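Local atomic coordinates of putative carboxylesterase (PDB entry 3BJR), a protein that probably hydrolyses carboxylic ester bonds, as a putative bacterial carboxylesterase with the alpha/beta-hydrolase fold. Residues A[60-65]-A[89-94]; A[101-106]-A[147-152]; A[208-213]-A[226-231]. One frame throughout, in Å; residues are numbered along the deposited sequence.

Interaction 1 (A[60-65]-A[89-94]); sequences SYTHIP and TLLTDQ
Leu90 lays CB and CD1 of its isobutyl group against the backbone of Tyr61 to His63, with CD1 3.6 Å from His63 CA, while its CD2 meets the Ile64 side chain 4.0 Å from Ile64 CG1. Two loops of an alpha/beta-hydrolase fold meet here, each leading from a sheet strand to a helix: segment 60-65 precedes helix 66-77, and helix 100-114 comes after segment 89-94. Leu91 lies against Tyr61 instead, its CD1 3.7 Å from Tyr61 CB. With CG beside the backbone N (chi1 -53°), the phenol ring leads away from 89-94 and packs on Val133, His136 and Ile137 of helix 133-153. Tyr61 thus lies near, without touching, Gly130, Ser132 and Gly134, which form a possible nucleophile elbow (GxSxG). His63 ND1 and Ile64 O hydrogen-bond a glycerol, probably from the crystallisation liquor. The turn in 89-94 is secured from within: Asp93 OD2 takes the N-H of Leu90 on its anti lone pair at 2.8 Å, while Leu90 O accepts from both Asp93 N and Gln94 N. Between the loops, Leu91 N donates to Tyr61 O over 2.9 Å, with an N-H...O angle of 179° and the donor almost in line with the C=O bond.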
loop_
_atom_site.group_PDB
_atom_site.type_symbol
_atom_site.label_atom_id
_atom_site.label_comp_id
_atom_site.label_asym_id
_atom_site.label_seq_id
_atom_site.Cartn_x
_atom_site.Cartn_y
_atom_site.Cartn_z
ATOM N N SER A 60 13.213 20.266 -1.850
ATOM C CA SER A 60 12.302 21.354 -2.295
ATOM C C SER A 60 12.824 22.176 -3.454
ATOM O O SER A 60 12.323 23.266 -3.694
ATOM C CB SER A 60 11.957 22.312 -1.128
ATOM O OG SER A 60 11.382 21.556 -0.108
ATOM N N TYR A 61 13.818 21.637 -4.170
ATOM C CA TYR A 61 14.486 22.308 -5.293
ATOM C C TYR A 61 15.285 23.505 -4.838
ATOM O O TYR A 61 15.691 24.296 -5.668
ATOM C CB TYR A 61 13.534 22.700 -6.453
ATOM C CG TYR A 61 12.715 21.534 -6.939
ATOM C CD1 TYR A 61 13.293 20.516 -7.693
ATOM C CD2 TYR A 61 11.367 21.422 -6.609
ATOM C CE1 TYR A 61 12.526 19.387 -8.089
ATOM C CE2 TYR A 61 10.622 20.350 -7.018
ATOM C CZ TYR A 61 11.201 19.339 -7.761
ATOM O OH TYR A 61 10.419 18.280 -8.129
ATOM N N THR A 62 15.556 23.618 -3.532
ATOM C CA THR A 62 16.365 24.742 -3.005
ATOM C C THR A 62 17.807 24.329 -2.648
ATOM O O THR A 62 18.723 25.149 -2.646
ATOM C CB THR A 62 15.690 25.383 -1.756
ATOM O OG1 THR A 62 15.567 24.394 -0.724
ATOM C CG2 THR A 62 14.309 25.938 -2.094
ATOM N N HIS A 63 17.990 23.040 -2.364
ATOM C CA HIS A 63 19.262 22.489 -1.940
ATOM C C HIS A 63 19.151 20.983 -2.127
ATOM O O HIS A 63 18.058 20.464 -2.373
ATOM C CB HIS A 63 19.504 22.821 -0.443
ATOM C CG HIS A 63 18.657 22.012 0.498
ATOM N ND1 HIS A 63 19.189 21.100 1.387
ATOM C CD2 HIS A 63 17.315 21.948 0.659
ATOM C CE1 HIS A 63 18.209 20.487 2.031
ATOM N NE2 HIS A 63 17.062 20.969 1.591
ATOM N N ILE A 64 20.273 20.275 -2.056
ATOM C CA ILE A 64 20.244 18.804 -2.031
ATOM C C ILE A 64 20.721 18.423 -0.620
ATOM O O ILE A 64 21.786 18.878 -0.200
ATOM C CB ILE A 64 21.114 18.169 -3.152
ATOM C CG1 ILE A 64 20.525 18.437 -4.563
ATOM C CG2 ILE A 64 21.245 16.657 -2.966
ATOM C CD1 ILE A 64 19.253 17.611 -4.898
ATOM N N PRO A 65 19.908 17.653 0.144
ATOM C CA PRO A 65 20.303 17.167 1.462
ATOM C C PRO A 65 21.249 15.988 1.260
ATOM O O PRO A 65 20.830 14.841 1.084
ATOM C CB PRO A 65 18.981 16.730 2.089
ATOM C CG PRO A 65 18.106 16.396 0.953
ATOM C CD PRO A 65 18.544 17.204 -0.204
ATOM N N THR A 89 19.617 19.869 -10.792
ATOM C CA THR A 89 19.467 21.323 -10.942
ATOM C C THR A 89 18.472 21.878 -9.942
ATOM O O THR A 89 17.387 21.315 -9.742
ATOM C CB THR A 89 19.005 21.694 -12.368
ATOM O OG1 THR A 89 19.903 21.086 -13.281
ATOM C CG2 THR A 89 18.989 23.214 -12.597
ATOM N N LEU A 90 18.861 22.990 -9.316
ATOM C CA LEU A 90 18.051 23.636 -8.303
ATOM C C LEU A 90 17.527 24.970 -8.823
ATOM O O LEU A 90 17.927 25.435 -9.882
ATOM C CB LEU A 90 18.896 23.835 -7.016
ATOM C CG LEU A 90 19.565 22.593 -6.399
ATOM C CD1 LEU A 90 20.560 22.983 -5.299
ATOM C CD2 LEU A 90 18.555 21.662 -5.917
ATOM N N LEU A 91 16.618 25.579 -8.072
ATOM C CA LEU A 91 16.046 26.895 -8.426
ATOM C C LEU A 91 17.104 27.961 -8.515
ATOM O O LEU A 91 17.001 28.870 -9.334
ATOM C CB LEU A 91 14.970 27.299 -7.427
ATOM C CG LEU A 91 13.671 26.509 -7.598
ATOM C CD1 LEU A 91 12.864 26.358 -6.280
ATOM C CD2 LEU A 91 12.859 27.157 -8.724
ATOM N N THR A 92 18.135 27.847 -7.688
ATOM C CA THR A 92 19.267 28.783 -7.736
ATOM C C THR A 92 20.139 28.624 -8.982
ATOM O O THR A 92 20.812 29.567 -9.376
ATOM C CB THR A 92 20.149 28.673 -6.474
ATOM O OG1 THR A 92 20.260 27.294 -6.096
ATOM C CG2 THR A 92 19.531 29.487 -5.308
ATOM N N ASP A 93 20.129 27.447 -9.602
ATOM C CA ASP A 93 20.882 27.214 -10.840
ATOM C C ASP A 93 20.114 27.707 -12.057
ATOM O O ASP A 93 20.692 28.199 -13.018
ATOM C CB ASP A 93 21.142 25.739 -11.049
ATOM C CG ASP A 93 21.900 25.134 -9.927
ATOM O OD1 ASP A 93 23.008 25.638 -9.620
ATOM O OD2 ASP A 93 21.385 24.137 -9.373
ATOM N N GLN A 94 18.802 27.544 -12.017
ATOM C CA GLN A 94 17.985 27.894 -13.149
ATOM C C GLN A 94 16.545 28.170 -12.755
ATOM O O GLN A 94 15.914 27.411 -12.001
ATOM C CB GLN A 94 18.075 26.740 -14.154
ATOM C CG GLN A 94 16.939 26.619 -15.122
ATOM C CD GLN A 94 17.186 25.522 -16.117
ATOM O OE1 GLN A 94 18.327 25.272 -16.517
ATOM N NE2 GLN A 94 16.119 24.862 -16.536
#

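Interaction 2 (A[101-106]-A[147-152]); sequences PVLDLG and TRVATE
Leu103 reaches from helix 100-114 to helix 133-153 with the far end of its side chain. The bond to CB runs alongside helix 133-153, and only the end of the side chain approaches it. CG stands anti to the carbonyl carbon; chi2 (-179°) extends CD1, and the other branch, CD2, makes the contact. This one methyl group meets Glu152 CB at 3.6 Å, Glu152 CG at 4.1 Å and Val149 CA at 4.0 Å, lying over the backbone and the aliphatic root of the glutamate. The Glu152 chain bends at chi2 (-63°) beyond this apolar patch, and its side chain also touches Thr187 and Trp188. In the alpha/beta-hydrolase fold helix 133-153 follows strand 125-131 and the GxSxG sequence, probably the nucleophile elbow, and here its later turns pack against the first turns of helix 100-114; the axes of the two segments cross at -74° and approach to 9.8 Å. Val149 divides its two methyls between Val102 and Gly106. Its CG2 lies 3.9 Å from Val102 CG1, while its CG1, anti to the backbone N, stops 4.1 Å from Gly106 CA. With no side chain on Gly106, the methyl sits directly against the backbone of helix 100-114. Away from this interface Val149 also rests on Leu160 of helix 157-160, and Val102 touches Tyr141, an earlier residue of helix 133-153.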
loop_
_atom_site.group_PDB
_atom_site.type_symbol
_atom_site.label_atom_id
_atom_site.label_comp_id
_atom_site.label_asym_id
_atom_site.label_seq_id
_atom_site.Cartn_x
_atom_site.Cartn_y
_atom_site.Cartn_z
ATOM N N PRO A 101 15.601 18.834 -13.792
ATOM C CA PRO A 101 15.926 17.655 -12.973
ATOM C C PRO A 101 15.570 16.304 -13.550
ATOM O O PRO A 101 16.238 15.312 -13.227
ATOM C CB PRO A 101 15.106 17.891 -11.708
ATOM C CG PRO A 101 14.981 19.377 -11.653
ATOM C CD PRO A 101 14.677 19.714 -13.068
ATOM N N VAL A 102 14.530 16.250 -14.381
ATOM C CA VAL A 102 14.103 15.020 -15.025
ATOM C C VAL A 102 15.119 14.668 -16.130
ATOM O O VAL A 102 15.475 13.500 -16.325
ATOM C CB VAL A 102 12.695 15.180 -15.655
ATOM C CG1 VAL A 102 12.324 13.924 -16.371
ATOM C CG2 VAL A 102 11.630 15.555 -14.601
ATOM N N LEU A 103 15.562 15.695 -16.856
ATOM C CA LEU A 103 16.575 15.565 -17.871
ATOM C C LEU A 103 17.892 15.139 -17.211
ATOM O O LEU A 103 18.531 14.213 -17.689
ATOM C CB LEU A 103 16.749 16.878 -18.615
ATOM C CG LEU A 103 15.570 17.354 -19.446
ATOM C CD1 LEU A 103 15.952 18.654 -20.123
ATOM C CD2 LEU A 103 15.125 16.309 -20.475
ATOM N N ASP A 104 18.258 15.785 -16.103
ATOM C CA ASP A 104 19.468 15.425 -15.332
ATOM C C ASP A 104 19.470 13.927 -14.968
ATOM O O ASP A 104 20.506 13.281 -14.988
ATOM C CB ASP A 104 19.560 16.255 -14.027
ATOM C CG ASP A 104 19.922 17.713 -14.247
ATOM O OD1 ASP A 104 20.538 18.041 -15.284
ATOM O OD2 ASP A 104 19.646 18.528 -13.321
ATOM N N LEU A 105 18.317 13.405 -14.560
ATOM C CA LEU A 105 18.180 11.972 -14.211
ATOM C C LEU A 105 18.462 11.116 -15.467
ATOM O O LEU A 105 19.137 10.086 -15.389
ATOM C CB LEU A 105 16.810 11.671 -13.642
ATOM C CG LEU A 105 16.452 10.207 -13.347
ATOM C CD1 LEU A 105 17.583 9.541 -12.538
ATOM C CD2 LEU A 105 15.072 10.067 -12.676
ATOM N N GLY A 106 17.971 11.556 -16.626
ATOM C CA GLY A 106 18.256 10.882 -17.891
ATOM C C GLY A 106 19.759 10.852 -18.196
ATOM O O GLY A 106 20.319 9.826 -18.631
ATOM N N THR A 147 10.193 9.241 -24.626
ATOM C CA THR A 147 9.667 10.328 -25.433
ATOM C C THR A 147 10.395 11.649 -25.171
ATOM O O THR A 147 11.467 11.885 -25.737
ATOM C CB THR A 147 8.142 10.449 -25.225
ATOM O OG1 THR A 147 7.837 10.452 -23.823
ATOM C CG2 THR A 147 7.438 9.265 -25.894
ATOM N N ARG A 148 9.869 12.471 -24.267
ATOM C CA ARG A 148 10.425 13.824 -24.078
ATOM C C ARG A 148 11.890 13.860 -23.589
ATOM O O ARG A 148 12.646 14.672 -24.069
ATOM C CB ARG A 148 9.492 14.728 -23.218
ATOM C CG ARG A 148 7.979 14.837 -23.675
ATOM C CD ARG A 148 7.703 15.027 -25.190
ATOM N NE ARG A 148 8.153 16.303 -25.786
ATOM C CZ ARG A 148 7.378 17.350 -26.126
ATOM N NH1 ARG A 148 6.049 17.352 -25.949
ATOM N NH2 ARG A 148 7.946 18.439 -26.641
ATOM N N VAL A 149 12.310 12.976 -22.703
ATOM C CA VAL A 149 13.724 12.967 -22.259
ATOM C C VAL A 149 14.663 12.585 -23.408
ATOM O O VAL A 149 15.659 13.272 -23.666
ATOM C CB VAL A 149 13.972 12.013 -21.045
ATOM C CG1 VAL A 149 15.443 12.036 -20.666
ATOM C CG2 VAL A 149 13.096 12.418 -19.850
ATOM N N ALA A 150 14.323 11.508 -24.121
ATOM C CA ALA A 150 15.109 11.040 -25.272
ATOM C C ALA A 150 15.294 12.132 -26.326
ATOM O O ALA A 150 16.415 12.363 -26.823
ATOM C CB ALA A 150 14.449 9.787 -25.902
ATOM N N THR A 151 14.201 12.821 -26.649
ATOM C CA THR A 151 14.255 13.847 -27.683
ATOM C C THR A 151 14.946 15.113 -27.152
ATOM O O THR A 151 15.716 15.708 -27.882
ATOM C CB THR A 151 12.871 14.098 -28.315
ATOM O OG1 THR A 151 11.942 14.443 -27.309
ATOM C CG2 THR A 151 12.341 12.835 -28.958
ATOM N N GLU A 152 14.748 15.504 -25.888
ATOM C CA GLU A 152 15.485 16.677 -25.337
ATOM C C GLU A 152 16.987 16.417 -25.216
ATOM O O GLU A 152 17.795 17.293 -25.492
ATOM C CB GLU A 152 14.960 17.129 -23.967
ATOM C CG GLU A 152 13.672 17.900 -23.995
ATOM C CD GLU A 152 13.854 19.185 -24.763
ATOM O OE1 GLU A 152 14.636 20.054 -24.302
ATOM O OE2 GLU A 152 13.239 19.288 -25.846
#

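Interaction 3 (A[208-213]-A[226-231]); sequences TFIWTT and AYATAL
Leu231 CD1 touches two residues of strand 208-213, 3.8 Å from Thr208 CB and 4.0 Å from Ile210 CD1. The Leu231 side chain crosses that of Thr208 at about a right angle, whereas it meets that of Ile210 tip to tip. Ile210 CD1 also sits 4.0 Å from Tyr227 CD2, at the edge of the phenol ring and near its plane; Thr208 CG2 approaches the same edge, 4.2 Å from Tyr227 CE2. One face of that ring carries Leu231 CG, 4.1 Å above the plane and offset toward the rim, so the two helix residues also pack on each other. Tyr227 is swung into this place by a CG anti to its backbone N (chi1 -172°), and Ala139, Asn142 and Asp143 of helix 133-153 pack on it from beyond the contact. Ile210 is backed in the sheet by Leu167 and Leu240 of the neighbouring strands. Together these residues join the first strand and the helix of the beta-alpha-beta unit 208-213, 222-233, 238-243, the helix segment running back along the strand at 160°. Outward again, Ala228 and Thr229 pack on Leu225 of the second subunit. Thr208 OG1 bonds to Gln206 O within its own chain, and Thr208 meets Leu231 mainly through CB and CG2, so that strand and helix are joined here by van der Waals packing.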
loop_
_atom_site.group_PDB
_atom_site.type_symbol
_atom_site.label_atom_id
_atom_site.label_comp_id
_atom_site.label_asym_id
_atom_site.label_seq_id
_atom_site.Cartn_x
_atom_site.Cartn_y
_atom_site.Cartn_z
ATOM N N THR A 208 6.810 -0.117 -10.965
ATOM C CA THR A 208 6.939 0.930 -9.975
ATOM C C THR A 208 6.617 0.473 -8.559
ATOM O O THR A 208 5.550 -0.069 -8.299
ATOM C CB THR A 208 6.006 2.101 -10.370
ATOM O OG1 THR A 208 6.314 2.513 -11.715
ATOM C CG2 THR A 208 6.132 3.332 -9.398
ATOM N N PHE A 209 7.533 0.753 -7.639
ATOM C CA PHE A 209 7.362 0.469 -6.226
ATOM C C PHE A 209 7.180 1.807 -5.552
ATOM O O PHE A 209 8.040 2.659 -5.626
ATOM C CB PHE A 209 8.581 -0.223 -5.629
ATOM C CG PHE A 209 8.447 -0.532 -4.194
ATOM C CD1 PHE A 209 8.805 0.361 -3.239
ATOM C CD2 PHE A 209 7.906 -1.756 -3.794
ATOM C CE1 PHE A 209 8.680 0.053 -1.876
ATOM C CE2 PHE A 209 7.780 -2.060 -2.465
ATOM C CZ PHE A 209 8.137 -1.170 -1.507
ATOM N N ILE A 210 6.060 1.968 -4.854
ATOM C CA ILE A 210 5.756 3.205 -4.169
ATOM C C ILE A 210 5.443 2.964 -2.706
ATOM O O ILE A 210 4.742 2.019 -2.362
ATOM C CB ILE A 210 4.484 3.889 -4.731
ATOM C CG1 ILE A 210 4.452 3.895 -6.241
ATOM C CG2 ILE A 210 4.350 5.324 -4.207
ATOM C CD1 ILE A 210 3.046 4.129 -6.811
ATOM N N TRP A 211 5.962 3.844 -1.857
ATOM C CA TRP A 211 5.538 3.917 -0.472
ATOM C C TRP A 211 5.468 5.370 -0.044
ATOM O O TRP A 211 6.223 6.229 -0.527
ATOM C CB TRP A 211 6.362 3.063 0.480
ATOM C CG TRP A 211 7.555 3.672 1.060
ATOM C CD1 TRP A 211 7.686 4.175 2.315
ATOM C CD2 TRP A 211 8.839 3.777 0.447
ATOM N NE1 TRP A 211 8.965 4.635 2.504
ATOM C CE2 TRP A 211 9.699 4.375 1.381
ATOM C CE3 TRP A 211 9.337 3.417 -0.791
ATOM C CZ2 TRP A 211 11.030 4.653 1.098
ATOM C CZ3 TRP A 211 10.658 3.669 -1.069
ATOM C CH2 TRP A 211 11.489 4.290 -0.133
ATOM N N THR A 212 4.489 5.655 0.812
ATOM C CA THR A 212 4.341 7.008 1.360
ATOM C C THR A 212 3.625 6.920 2.708
ATOM O O THR A 212 3.396 5.803 3.256
ATOM C CB THR A 212 3.666 7.999 0.349
ATOM O OG1 THR A 212 3.872 9.360 0.774
ATOM C CG2 THR A 212 2.243 7.737 0.212
ATOM N N THR A 213 3.328 8.087 3.263
ATOM C CA THR A 213 2.629 8.189 4.540
ATOM C C THR A 213 1.144 8.544 4.341
ATOM O O THR A 213 0.788 9.342 3.441
ATOM C CB THR A 213 3.352 9.175 5.487
ATOM O OG1 THR A 213 2.681 9.167 6.747
ATOM C CG2 THR A 213 3.412 10.614 4.894
ATOM N N ALA A 226 -3.655 8.321 -6.713
ATOM C CA ALA A 226 -4.111 8.602 -8.072
ATOM C C ALA A 226 -3.125 8.084 -9.083
ATOM O O ALA A 226 -3.527 7.593 -10.116
ATOM C CB ALA A 226 -4.350 10.085 -8.259
ATOM N N TYR A 227 -1.840 8.200 -8.792
ATOM C CA TYR A 227 -0.817 7.697 -9.648
ATOM C C TYR A 227 -0.907 6.164 -9.705
ATOM O O TYR A 227 -0.775 5.586 -10.769
ATOM C CB TYR A 227 0.569 8.134 -9.122
ATOM C CG TYR A 227 1.731 7.833 -10.020
ATOM C CD1 TYR A 227 1.880 8.478 -11.216
ATOM C CD2 TYR A 227 2.736 6.950 -9.643
ATOM C CE1 TYR A 227 2.969 8.199 -12.058
ATOM C CE2 TYR A 227 3.816 6.672 -10.479
ATOM C CZ TYR A 227 3.937 7.312 -11.683
ATOM O OH TYR A 227 5.011 7.052 -12.540
ATOM N N ALA A 228 -1.103 5.514 -8.556
ATOM C CA ALA A 228 -1.200 4.049 -8.479
ATOM C C ALA A 228 -2.383 3.574 -9.302
ATOM O O ALA A 228 -2.300 2.584 -9.994
ATOM C CB ALA A 228 -1.330 3.615 -7.037
ATOM N N THR A 229 -3.486 4.298 -9.212
ATOM C CA THR A 229 -4.684 4.021 -9.995
ATOM C C THR A 229 -4.409 4.114 -11.502
ATOM O O THR A 229 -4.938 3.316 -12.275
ATOM C CB THR A 229 -5.796 4.964 -9.587
ATOM O OG1 THR A 229 -5.966 4.885 -8.175
ATOM C CG2 THR A 229 -7.127 4.581 -10.223
ATOM N N ALA A 230 -3.553 5.051 -11.907
ATOM C CA ALA A 230 -3.203 5.230 -13.312
ATOM C C ALA A 230 -2.302 4.092 -13.714
ATOM O O ALA A 230 -2.410 3.574 -14.815
ATOM C CB ALA A 230 -2.505 6.595 -13.562
ATOM N N LEU A 231 -1.358 3.732 -12.856
ATOM C CA LEU A 231 -0.519 2.581 -13.160
ATOM C C LEU A 231 -1.399 1.320 -13.335
ATOM O O LEU A 231 -1.279 0.601 -14.327
ATOM C CB LEU A 231 0.539 2.380 -12.073
ATOM C CG LEU A 231 1.625 3.454 -11.933
ATOM C CD1 LEU A 231 2.426 3.213 -10.640
ATOM C CD2 LEU A 231 2.538 3.505 -13.152
#

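How the interactions relate
From the N terminus, interaction 1 comes first, closing a loop that takes in helix 66-77 and strand 82-87 and bringing together two strand-to-helix connections at the C-terminal ends of two neighbouring parallel strands, 50-56 and 82-87. Interaction 2 opens only after it has closed, and spans strand 125-131 to draw helices 100-114 and 133-153 together. Interaction 3 follows, a short closure within a beta-alpha-beta unit near the far edge strand 238-243. The three stand in series, none nested in or crossing another. Interactions 1 and 2 touch through a probable hydrogen bond, Thr89 OG1 to Asp104 OD2, at 2.6 Å. Interaction 3 stays apart, its nearest atoms about 11 Å from those of interaction 2.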